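Local coordinates for protein 4-amino-4-deoxy-L-arabinose transferase or related glycosyltransferases of PMT family (Cupriavidus metallidurans, PDB 5EZM) that probably transfers 4-amino-4-deoxy-L-arabinose from a lipid carrier to lipid A, as a zinc-binding membrane glycosyltransferase of the GT-C fold, at residues Gly60-Glu68 / Ile78-Lys88; Trp196-Leu204 / Met243-Phe251. All blocks are in the same frame, centred on the assembly; numbering follows the deposited sequence.

Interaction 1. Residues Gly60-Glu68 / Ile78-Lys88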
loop_
_atom_site.group_PDB
_atom_site.type_symbol
_atom_site.label_atom_id
_atom_site.label_comp_id
_atom_site.label_asym_id
_atom_site.label_seq_id
_atom_site.Cartn_x
_atom_site.Cartn_y
_atom_site.Cartn_z
ATOM N N GLY A 60 -0.056 -7.000 -8.178
ATOM C CA GLY A 60 -0.623 -7.645 -9.347
ATOM C C GLY A 60 -2.136 -7.726 -9.296
ATOM O O GLY A 60 -2.810 -7.467 -10.293
ATOM N N ARG A 61 -2.690 -8.075 -8.128
ATOM C CA ARG A 61 -4.138 -8.229 -8.010
ATOM C C ARG A 61 -4.864 -6.927 -8.320
ATOM O O ARG A 61 -5.813 -6.903 -9.112
ATOM C CB ARG A 61 -4.518 -8.723 -6.612
ATOM C CG ARG A 61 -6.000 -8.519 -6.296
ATOM C CD ARG A 61 -6.426 -9.150 -4.978
ATOM N NE ARG A 61 -5.514 -8.823 -3.888
ATOM C CZ ARG A 61 -4.920 -9.730 -3.121
ATOM N NH1 ARG A 61 -5.154 -11.020 -3.312
ATOM N NH2 ARG A 61 -4.098 -9.345 -2.155
ATOM N N TYR A 62 -4.438 -5.828 -7.698
ATOM C CA TYR A 62 -5.143 -4.572 -7.918
ATOM C C TYR A 62 -4.843 -3.995 -9.296
ATOM O O TYR A 62 -5.728 -3.392 -9.920
ATOM C CB TYR A 62 -4.802 -3.587 -6.801
ATOM C CG TYR A 62 -5.208 -4.124 -5.448
ATOM C CD1 TYR A 62 -6.488 -4.625 -5.240
ATOM C CD2 TYR A 62 -4.306 -4.175 -4.395
ATOM C CE1 TYR A 62 -6.866 -5.137 -4.016
ATOM C CE2 TYR A 62 -4.676 -4.688 -3.161
ATOM C CZ TYR A 62 -5.958 -5.167 -2.978
ATOM O OH TYR A 62 -6.334 -5.677 -1.757
ATOM N N ALA A 63 -3.622 -4.195 -9.804
ATOM C CA ALA A 63 -3.321 -3.736 -11.156
ATOM C C ALA A 63 -4.178 -4.462 -12.183
ATOM O O ALA A 63 -4.636 -3.857 -13.162
ATOM C CB ALA A 63 -1.838 -3.925 -11.464
ATOM N N GLU A 64 -4.423 -5.757 -11.965
ATOM C CA GLU A 64 -5.192 -6.550 -12.920
ATOM C C GLU A 64 -6.686 -6.289 -12.796
ATOM O O GLU A 64 -7.376 -6.166 -13.813
ATOM C CB GLU A 64 -4.904 -8.039 -12.736
ATOM C CG GLU A 64 -5.854 -8.950 -13.511
ATOM C CD GLU A 64 -5.778 -8.758 -15.023
ATOM O OE1 GLU A 64 -4.792 -8.172 -15.515
ATOM O OE2 GLU A 64 -6.707 -9.204 -15.726
ATOM N N ILE A 65 -7.206 -6.228 -11.569
ATOM C CA ILE A 65 -8.599 -5.831 -11.380
ATOM C C ILE A 65 -8.856 -4.500 -12.069
ATOM O O ILE A 65 -9.818 -4.343 -12.831
ATOM C CB ILE A 65 -8.941 -5.766 -9.882
ATOM C CG1 ILE A 65 -8.989 -7.173 -9.287
ATOM C CG2 ILE A 65 -10.263 -5.055 -9.674
ATOM C CD1 ILE A 65 -9.151 -7.201 -7.786
ATOM N N SER A 66 -7.975 -3.527 -11.832
ATOM C CA SER A 66 -8.135 -2.230 -12.478
ATOM C C SER A 66 -8.035 -2.348 -13.992
ATOM O O SER A 66 -8.752 -1.654 -14.720
ATOM C CB SER A 66 -7.102 -1.247 -11.939
ATOM O OG SER A 66 -7.359 -0.967 -10.576
ATOM N N ARG A 67 -7.157 -3.223 -14.489
ATOM C CA ARG A 67 -7.082 -3.431 -15.931
ATOM C C ARG A 67 -8.412 -3.935 -16.482
ATOM O O ARG A 67 -8.909 -3.430 -17.494
ATOM C CB ARG A 67 -5.962 -4.411 -16.279
ATOM C CG ARG A 67 -5.758 -4.572 -17.783
ATOM C CD ARG A 67 -4.888 -5.774 -18.121
ATOM N NE ARG A 67 -5.582 -7.038 -17.895
ATOM C CZ ARG A 67 -6.407 -7.600 -18.771
ATOM N NH1 ARG A 67 -6.993 -8.755 -18.487
ATOM N NH2 ARG A 67 -6.650 -7.005 -19.931
ATOM N N GLU A 68 -9.005 -4.933 -15.822
ATOM C CA GLU A 68 -10.252 -5.508 -16.316
ATOM C C GLU A 68 -11.384 -4.495 -16.262
ATOM O O GLU A 68 -12.208 -4.428 -17.181
ATOM C CB GLU A 68 -10.604 -6.762 -15.518
ATOM C CG GLU A 68 -9.680 -7.934 -15.805
ATOM C CD GLU A 68 -9.966 -9.135 -14.932
ATOM O OE1 GLU A 68 -11.157 -9.447 -14.706
ATOM O OE2 GLU A 68 -8.996 -9.765 -14.464
ATOM N N ILE A 78 -16.995 -5.268 -9.511
ATOM C CA ILE A 78 -15.564 -5.547 -9.524
ATOM C C ILE A 78 -15.326 -6.998 -9.924
ATOM O O ILE A 78 -16.016 -7.914 -9.455
ATOM C CB ILE A 78 -14.952 -5.242 -8.146
ATOM C CG1 ILE A 78 -15.168 -3.776 -7.776
ATOM C CG2 ILE A 78 -13.470 -5.575 -8.125
ATOM C CD1 ILE A 78 -14.758 -3.448 -6.355
ATOM N N ARG A 79 -14.349 -7.216 -10.802
ATOM C CA ARG A 79 -14.016 -8.554 -11.266
ATOM C C ARG A 79 -12.510 -8.768 -11.247
ATOM O O ARG A 79 -11.733 -7.851 -11.534
ATOM C CB ARG A 79 -14.565 -8.808 -12.673
ATOM C CG ARG A 79 -16.073 -8.964 -12.709
ATOM C CD ARG A 79 -16.563 -9.471 -14.053
ATOM N NE ARG A 79 -18.017 -9.588 -14.071
ATOM C CZ ARG A 79 -18.680 -10.695 -13.757
ATOM N NH1 ARG A 79 -18.016 -11.790 -13.408
ATOM N NH2 ARG A 79 -20.005 -10.710 -13.793
ATOM N N TYR A 80 -12.108 -9.986 -10.895
ATOM C CA TYR A 80 -10.707 -10.394 -10.867
ATOM C C TYR A 80 -10.603 -11.682 -11.671
ATOM O O TYR A 80 -11.146 -12.718 -11.266
ATOM C CB TYR A 80 -10.214 -10.589 -9.430
ATOM C CG TYR A 80 -8.722 -10.816 -9.288
ATOM C CD1 TYR A 80 -7.822 -10.269 -10.194
ATOM C CD2 TYR A 80 -8.215 -11.587 -8.251
ATOM C CE1 TYR A 80 -6.455 -10.474 -10.063
ATOM C CE2 TYR A 80 -6.850 -11.804 -8.114
ATOM C CZ TYR A 80 -5.973 -11.245 -9.024
ATOM O OH TYR A 80 -4.615 -11.457 -8.894
ATOM N N ASN A 81 -9.917 -11.610 -12.813
ATOM C CA ASN A 81 -9.848 -12.713 -13.769
ATOM C C ASN A 81 -11.253 -13.140 -14.195
ATOM O O ASN A 81 -11.616 -14.319 -14.147
ATOM C CB ASN A 81 -9.044 -13.882 -13.201
ATOM C CG ASN A 81 -7.598 -13.503 -12.929
ATOM O OD1 ASN A 81 -6.757 -13.534 -13.828
ATOM N ND2 ASN A 81 -7.304 -13.127 -11.687
ATOM N N ALA A 82 -12.050 -12.147 -14.594
ATOM C CA ALA A 82 -13.389 -12.331 -15.140
ATOM C C ALA A 82 -14.373 -12.802 -14.076
ATOM O O ALA A 82 -15.556 -12.998 -14.370
ATOM C CB ALA A 82 -13.369 -13.308 -16.321
ATOM N N LEU A 83 -13.913 -12.963 -12.839
ATOM C CA LEU A 83 -14.751 -13.465 -11.760
ATOM C C LEU A 83 -15.035 -12.370 -10.742
ATOM O O LEU A 83 -14.179 -11.528 -10.457
ATOM C CB LEU A 83 -14.094 -14.655 -11.058
ATOM C CG LEU A 83 -13.805 -15.870 -11.932
ATOM C CD1 LEU A 83 -13.053 -16.902 -11.115
ATOM C CD2 LEU A 83 -15.098 -16.443 -12.486
ATOM N N LYS A 84 -16.250 -12.399 -10.194
ATOM C CA LYS A 84 -16.663 -11.407 -9.209
ATOM C C LYS A 84 -15.714 -11.411 -8.019
ATOM O O LYS A 84 -15.391 -12.466 -7.466
ATOM C CB LYS A 84 -18.092 -11.683 -8.739
ATOM C CG LYS A 84 -19.153 -11.498 -9.807
ATOM C CD LYS A 84 -20.537 -11.746 -9.238
ATOM C CE LYS A 84 -21.615 -11.459 -10.267
ATOM N NZ LYS A 84 -22.982 -11.500 -9.669
ATOM N N TYR A 85 -15.263 -10.219 -7.636
ATOM C CA TYR A 85 -14.359 -10.027 -6.506
ATOM C C TYR A 85 -15.016 -9.002 -5.588
ATOM O O TYR A 85 -14.970 -7.800 -5.859
ATOM C CB TYR A 85 -12.984 -9.566 -6.977
ATOM C CG TYR A 85 -11.928 -9.540 -5.897
ATOM C CD1 TYR A 85 -11.402 -10.720 -5.386
ATOM C CD2 TYR A 85 -11.446 -8.337 -5.399
ATOM C CE1 TYR A 85 -10.429 -10.703 -4.399
ATOM C CE2 TYR A 85 -10.472 -8.310 -4.413
ATOM C CZ TYR A 85 -9.968 -9.496 -3.917
ATOM O OH TYR A 85 -9.000 -9.479 -2.937
ATOM N N PHE A 86 -15.638 -9.481 -4.512
ATOM C CA PHE A 86 -16.368 -8.634 -3.578
ATOM C C PHE A 86 -15.662 -8.522 -2.229
ATOM O O PHE A 86 -16.313 -8.315 -1.201
ATOM C CB PHE A 86 -17.791 -9.154 -3.385
ATOM C CG PHE A 86 -18.642 -9.070 -4.618
ATOM C CD1 PHE A 86 -18.334 -8.175 -5.632
ATOM C CD2 PHE A 86 -19.756 -9.884 -4.762
ATOM C CE1 PHE A 86 -19.123 -8.094 -6.773
ATOM C CE2 PHE A 86 -20.553 -9.808 -5.897
ATOM C CZ PHE A 86 -20.233 -8.914 -6.905
ATOM N N GLU A 87 -14.335 -8.655 -2.210
ATOM C CA GLU A 87 -13.596 -8.562 -0.959
ATOM C C GLU A 87 -13.130 -7.142 -0.643
ATOM O O GLU A 87 -12.686 -6.896 0.483
ATOM C CB GLU A 87 -12.386 -9.524 -0.967
ATOM C CG GLU A 87 -12.687 -10.945 -1.492
ATOM C CD GLU A 87 -12.542 -12.079 -0.451
ATOM O OE1 GLU A 87 -12.189 -11.830 0.721
ATOM O OE2 GLU A 87 -12.785 -13.252 -0.813
ATOM N N LYS A 88 -13.237 -6.201 -1.584
ATOM C CA LYS A 88 -12.773 -4.831 -1.388
ATOM C C LYS A 88 -13.693 -3.843 -2.091
ATOM O O LYS A 88 -14.315 -4.180 -3.106
ATOM C CB LYS A 88 -11.342 -4.621 -1.917
ATOM C CG LYS A 88 -10.283 -5.533 -1.323
ATOM C CD LYS A 88 -10.020 -5.232 0.141
ATOM C CE LYS A 88 -9.063 -6.262 0.721
ATOM N NZ LYS A 88 -8.794 -6.050 2.166
#
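Glu68 meets the type I' turn Tyr80-Leu83 with its carboxylate. Glu68 OE1 accepts from Ala82 N at 2.8 Å in a nearly straight bond (169°). Glu68 OE2 takes Asn81 N at 2.6 Å through its syn lone pair, with a more bent N-H. Two consecutive amides of the turn are thus satisfied by one acid. The Glu68 chain is extended beyond CG, which carries the carboxylate from the helix out to the hairpin tip.

Tyr80 lies along the same helix. Its CG is anti to the backbone N (chi1 -172°), and the ring runs back toward Arg61. Arg61 CG sits over one ring face, 4.0 Å from the centroid, a CH-pi contact. Asn81, with OD1 hydrogen-bonded to Leu501 N, puts ND2 over the opposite face. Glu64 meets the ring at its edge. Tyr80 OH hydrogen-bonds to His491.

Ile65 fills the centre with both branches. Ile65 CG1 touches Tyr80 CD1 at 3.4 Å, and CD1 at the end of that branch reaches Tyr85. The CG2 branch meets Ile78 CG2. Arg61 runs extended to CD, which comes to 3.3 Å from Tyr85 OH. The bend at chi3 turns the guanidinium nearly parallel to the Tyr85 ring (6°), and on to salt bridges with Asp58 and Glu509. Within the helix, Arg67 grips the Glu64 carboxylate side-on with NE and NH1.

The arrangement is a short beta-hairpin docked on helix 58-72. Beyond the hairpin, the same segment carries Glu87, which binds zinc together with His268 and His270. The contact therefore packs beside the metal site of this GT-C glycosyltransferase.

Interaction 2. Residues Trp196-Leu204 / Met243-Phe251. With DSL (mono-trans, octa-cis decaprenyl-phosphate), chain C; MPG ([(Z)-octadec-9-enyl] (2R)-2,3-bis(oxidanyl)propanoate), chain K.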
loop_
_atom_site.group_PDB
_atom_site.type_symbol
_atom_site.label_atom_id
_atom_site.label_comp_id
_atom_site.label_asym_id
_atom_site.label_seq_id
_atom_site.Cartn_x
_atom_site.Cartn_y
_atom_site.Cartn_z
ATOM N N TRP A 196 -15.998 14.580 6.793
ATOM C CA TRP A 196 -16.987 13.537 6.537
ATOM C C TRP A 196 -16.863 12.988 5.122
ATOM O O TRP A 196 -16.997 11.778 4.902
ATOM C CB TRP A 196 -18.394 14.076 6.780
ATOM C CG TRP A 196 -18.722 14.231 8.224
ATOM C CD1 TRP A 196 -18.550 15.347 8.992
ATOM C CD2 TRP A 196 -19.293 13.238 9.083
ATOM N NE1 TRP A 196 -18.976 15.110 10.275
ATOM C CE2 TRP A 196 -19.436 13.822 10.359
ATOM C CE3 TRP A 196 -19.697 11.912 8.899
ATOM C CZ2 TRP A 196 -19.961 13.125 11.443
ATOM C CZ3 TRP A 196 -20.218 11.223 9.977
ATOM C CH2 TRP A 196 -20.347 11.830 11.233
ATOM N N ALA A 197 -16.609 13.866 4.149
ATOM C CA ALA A 197 -16.394 13.415 2.780
ATOM C C ALA A 197 -15.200 12.474 2.694
ATOM O O ALA A 197 -15.270 11.425 2.040
ATOM C CB ALA A 197 -16.200 14.618 1.857
ATOM N N ALA A 198 -14.095 12.831 3.356
ATOM C CA ALA A 198 -12.932 11.951 3.377
ATOM C C ALA A 198 -13.275 10.601 3.991
ATOM O O ALA A 198 -12.829 9.557 3.501
ATOM C CB ALA A 198 -11.781 12.614 4.135
ATOM N N MET A 199 -14.076 10.597 5.061
ATOM C CA MET A 199 -14.525 9.330 5.633
ATOM C C MET A 199 -15.333 8.529 4.622
ATOM O O MET A 199 -15.213 7.299 4.554
ATOM C CB MET A 199 -15.342 9.578 6.902
ATOM C CG MET A 199 -14.489 9.820 8.137
ATOM S SD MET A 199 -15.444 9.874 9.664
ATOM C CE MET A 199 -16.303 11.432 9.459
ATOM N N GLY A 200 -16.154 9.211 3.822
ATOM C CA GLY A 200 -16.894 8.519 2.779
ATOM C C GLY A 200 -15.981 7.860 1.762
ATOM O O GLY A 200 -16.151 6.683 1.423
ATOM N N VAL A 201 -14.994 8.611 1.265
ATOM C CA VAL A 201 -14.030 8.039 0.328
ATOM C C VAL A 201 -13.324 6.844 0.956
ATOM O O VAL A 201 -13.088 5.824 0.295
ATOM C CB VAL A 201 -13.026 9.114 -0.128
ATOM C CG1 VAL A 201 -12.011 8.515 -1.091
ATOM C CG2 VAL A 201 -13.751 10.290 -0.768
ATOM N N ALA A 202 -12.988 6.945 2.246
ATOM C CA ALA A 202 -12.315 5.841 2.924
ATOM C C ALA A 202 -13.201 4.603 2.969
ATOM O O ALA A 202 -12.724 3.478 2.770
ATOM C CB ALA A 202 -11.903 6.261 4.335
ATOM N N ILE A 203 -14.497 4.789 3.233
ATOM C CA ILE A 203 -15.421 3.659 3.210
ATOM C C ILE A 203 -15.465 3.046 1.818
ATOM O O ILE A 203 -15.466 1.819 1.662
ATOM C CB ILE A 203 -16.820 4.095 3.687
ATOM C CG1 ILE A 203 -16.764 4.560 5.146
ATOM C CG2 ILE A 203 -17.817 2.958 3.518
ATOM C CD1 ILE A 203 -18.103 5.008 5.705
ATOM N N LEU A 204 -15.480 3.891 0.781
ATOM C CA LEU A 204 -15.396 3.397 -0.589
ATOM C C LEU A 204 -14.021 2.850 -0.938
ATOM O O LEU A 204 -13.838 2.356 -2.054
ATOM C CB LEU A 204 -15.770 4.504 -1.575
ATOM C CG LEU A 204 -17.248 4.889 -1.612
ATOM C CD1 LEU A 204 -17.477 6.050 -2.569
ATOM C CD2 LEU A 204 -18.092 3.691 -2.005
ATOM N N MET A 243 -21.741 12.246 3.600
ATOM C CA MET A 243 -21.050 10.959 3.568
ATOM C C MET A 243 -21.928 9.879 2.946
ATOM O O MET A 243 -21.457 9.082 2.125
ATOM C CB MET A 243 -20.624 10.557 4.979
ATOM C CG MET A 243 -19.776 9.302 5.023
ATOM S SD MET A 243 -20.136 8.290 6.467
ATOM C CE MET A 243 -21.806 7.760 6.097
ATOM N N LEU A 244 -23.208 9.836 3.326
ATOM C CA LEU A 244 -24.132 8.889 2.710
ATOM C C LEU A 244 -24.254 9.134 1.213
ATOM O O LEU A 244 -24.305 8.185 0.424
ATOM C CB LEU A 244 -25.505 8.974 3.379
ATOM C CG LEU A 244 -25.596 8.463 4.817
ATOM C CD1 LEU A 244 -26.993 8.674 5.366
ATOM C CD2 LEU A 244 -25.205 6.998 4.901
ATOM N N VAL A 245 -24.299 10.404 0.801
ATOM C CA VAL A 245 -24.355 10.715 -0.624
ATOM C C VAL A 245 -23.115 10.200 -1.338
ATOM O O VAL A 245 -23.185 9.774 -2.497
ATOM C CB VAL A 245 -24.547 12.230 -0.830
ATOM C CG1 VAL A 245 -24.258 12.625 -2.276
ATOM C CG2 VAL A 245 -25.963 12.643 -0.435
ATOM N N ILE A 246 -21.968 10.195 -0.662
ATOM C CA ILE A 246 -20.747 9.737 -1.317
ATOM C C ILE A 246 -20.700 8.213 -1.397
ATOM O O ILE A 246 -20.380 7.645 -2.447
ATOM C CB ILE A 246 -19.512 10.311 -0.599
ATOM C CG1 ILE A 246 -19.455 11.823 -0.802
ATOM C CG2 ILE A 246 -18.240 9.660 -1.117
ATOM C CD1 ILE A 246 -18.292 12.481 -0.119
ATOM N N THR A 247 -21.026 7.522 -0.303
ATOM C CA THR A 247 -20.824 6.076 -0.256
ATOM C C THR A 247 -21.989 5.276 -0.828
ATOM O O THR A 247 -21.767 4.289 -1.538
ATOM C CB THR A 247 -20.579 5.618 1.183
ATOM O OG1 THR A 247 -21.743 5.887 1.975
ATOM C CG2 THR A 247 -19.388 6.337 1.773
ATOM N N VAL A 248 -23.225 5.682 -0.527
ATOM C CA VAL A 248 -24.381 4.822 -0.803
ATOM C C VAL A 248 -24.517 4.435 -2.273
ATOM O O VAL A 248 -24.763 3.250 -2.550
ATOM C CB VAL A 248 -25.663 5.471 -0.248
ATOM C CG1 VAL A 248 -26.890 4.768 -0.800
ATOM C CG2 VAL A 248 -25.662 5.413 1.268
ATOM N N PRO A 249 -24.390 5.351 -3.250
ATOM C CA PRO A 249 -24.708 4.969 -4.643
ATOM C C PRO A 249 -24.032 3.697 -5.144
ATOM O O PRO A 249 -24.705 2.847 -5.744
ATOM C CB PRO A 249 -24.266 6.204 -5.436
ATOM C CG PRO A 249 -24.480 7.319 -4.504
ATOM C CD PRO A 249 -24.078 6.789 -3.156
ATOM N N TRP A 250 -22.729 3.527 -4.912
ATOM C CA TRP A 250 -22.082 2.312 -5.396
ATOM C C TRP A 250 -22.597 1.080 -4.665
ATOM O O TRP A 250 -22.790 0.025 -5.279
ATOM C CB TRP A 250 -20.563 2.402 -5.261
ATOM C CG TRP A 250 -19.891 1.105 -5.630
ATOM C CD1 TRP A 250 -19.615 0.651 -6.890
ATOM C CD2 TRP A 250 -19.428 0.090 -4.731
ATOM N NE1 TRP A 250 -19.002 -0.578 -6.829
ATOM C CE2 TRP A 250 -18.877 -0.945 -5.516
ATOM C CE3 TRP A 250 -19.422 -0.043 -3.340
ATOM C CZ2 TRP A 250 -18.325 -2.092 -4.955
ATOM C CZ3 TRP A 250 -18.873 -1.184 -2.785
ATOM C CH2 TRP A 250 -18.333 -2.193 -3.591
ATOM N N PHE A 251 -22.821 1.191 -3.354
ATOM C CA PHE A 251 -23.298 0.036 -2.602
ATOM C C PHE A 251 -24.691 -0.376 -3.058
ATOM O O PHE A 251 -24.979 -1.570 -3.208
ATOM C CB PHE A 251 -23.269 0.339 -1.104
ATOM C CG PHE A 251 -21.893 0.256 -0.503
ATOM C CD1 PHE A 251 -21.453 -0.914 0.096
ATOM C CD2 PHE A 251 -21.029 1.337 -0.559
ATOM C CE1 PHE A 251 -20.181 -0.997 0.639
ATOM C CE2 PHE A 251 -19.756 1.259 -0.015
ATOM C CZ PHE A 251 -19.333 0.091 0.583
HETATM C C21 DSL C . -10.309 11.599 15.159
HETATM C C22 DSL C . -11.154 12.085 13.995
HETATM C C23 DSL C . -10.479 12.567 12.717
HETATM C C24 DSL C . -12.492 12.087 14.097
HETATM C C25 DSL C . -13.364 12.578 12.914
HETATM C C26 DSL C . -14.530 11.569 12.720
HETATM C C27 DSL C . -15.902 12.321 12.817
HETATM C C28 DSL C . -15.978 13.831 12.484
HETATM C C29 DSL C . -17.011 11.651 13.189
HETATM C C30 DSL C . -16.931 10.138 13.519
HETATM C C31 DSL C . -18.051 9.752 14.543
HETATM C C32 DSL C . -18.876 8.532 14.000
HETATM C C33 DSL C . -19.988 8.752 12.957
HETATM C C34 DSL C . -18.618 7.284 14.458
HETATM C C2 MPG K . -22.728 2.042 4.013
HETATM C C3 MPG K . -23.842 2.039 2.971
HETATM C C4 MPG K . -24.351 0.632 2.698
HETATM C C5 MPG K . -25.508 0.572 1.686
HETATM C C6 MPG K . -26.166 -0.819 1.663
HETATM C C7 MPG K . -26.925 -1.111 0.354
HETATM C C8 MPG K . -27.427 -2.573 0.288
HETATM C C1 MPG K . -22.332 3.451 4.463
#
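Met243 lies against the turn of helix 196-204 that carries Trp196 and Gly200. Chi1 of -174° swings Met243 CG to the side away from its N, toward Gly200, and the chain then bends at chi2 and chi3. From the root outward, Met243 CB is 3.8 Å from Trp196 O and also meets the edge of the Trp196 ring. Met243 CG lies 3.7 Å from Gly200 CA. Met243 SD turns across the helix direction and lies 3.9 Å from Ile203 CD1, and the two side chains cross at about a right angle. At the tip, chi3 (67°) turns CE back from the Ile203 contact. The same side chain touches Ile211 of helix 209-224.

Gly200 has no side chain, so the two backbones come close. Gly200 CA is 4.9 Å from Met243 CA. Thr247 CG2 packs on Gly200 O. The Thr247 hydroxyl takes the crowded position between N and the carbonyl carbon, and from there donates to Met243 O. Thr247 N bonds to the same oxygen.

Two knobs-into-holes lock the helices. Ile246 enters among Ala197, Gly200, Val201 and Leu204, with CD1 3.6 Å from Ala197 CB. Leu204 enters among Ile246, Thr247, Trp250 and Phe251, and its CD2 lies 3.6 Å from Phe251 CE2. Helix 243-251 is kinked around Pro249. Trp250 CZ3 stands over the centre of the Phe251 ring.

Lipids flank the pair. Trp196 CH2 touches decaprenyl-phosphate C33 at 3.5 Å, and Met199 also meets this lipid. Thr247 and Phe251 meet a bound octadecenyl dihydroxypropanoate (MPG).

Segments 196-204 and 243-251, in predicted transmembrane helices, run nearly parallel (16°), their axes 8.3 Å apart at closest approach. Helices 160-178 and 209-224 pack on helix 185-206, while Leu204 and Trp250 both reach Trp94 of helix 91-103.

From the N terminus, interaction 1 comes first. It closes a short loop of nine residues between helix 58-72 and the hairpin that follows. The chain then passes through helix 91-103 and further helices to helix 185-206. Interaction 2 closes a longer loop of 38 residues, mostly helical, that includes helix 209-224. The two loops are in series and neither nest nor cross. Their centres lie 21 Å apart, but they meet at one point, where Ile78 CD1 is 4.1 Å from Trp250 CZ2. Trp250 also hydrogen-bonds to Val76 O, inside the first loop. The region beside the zinc site is thus joined to the lipid-contacting helix pair.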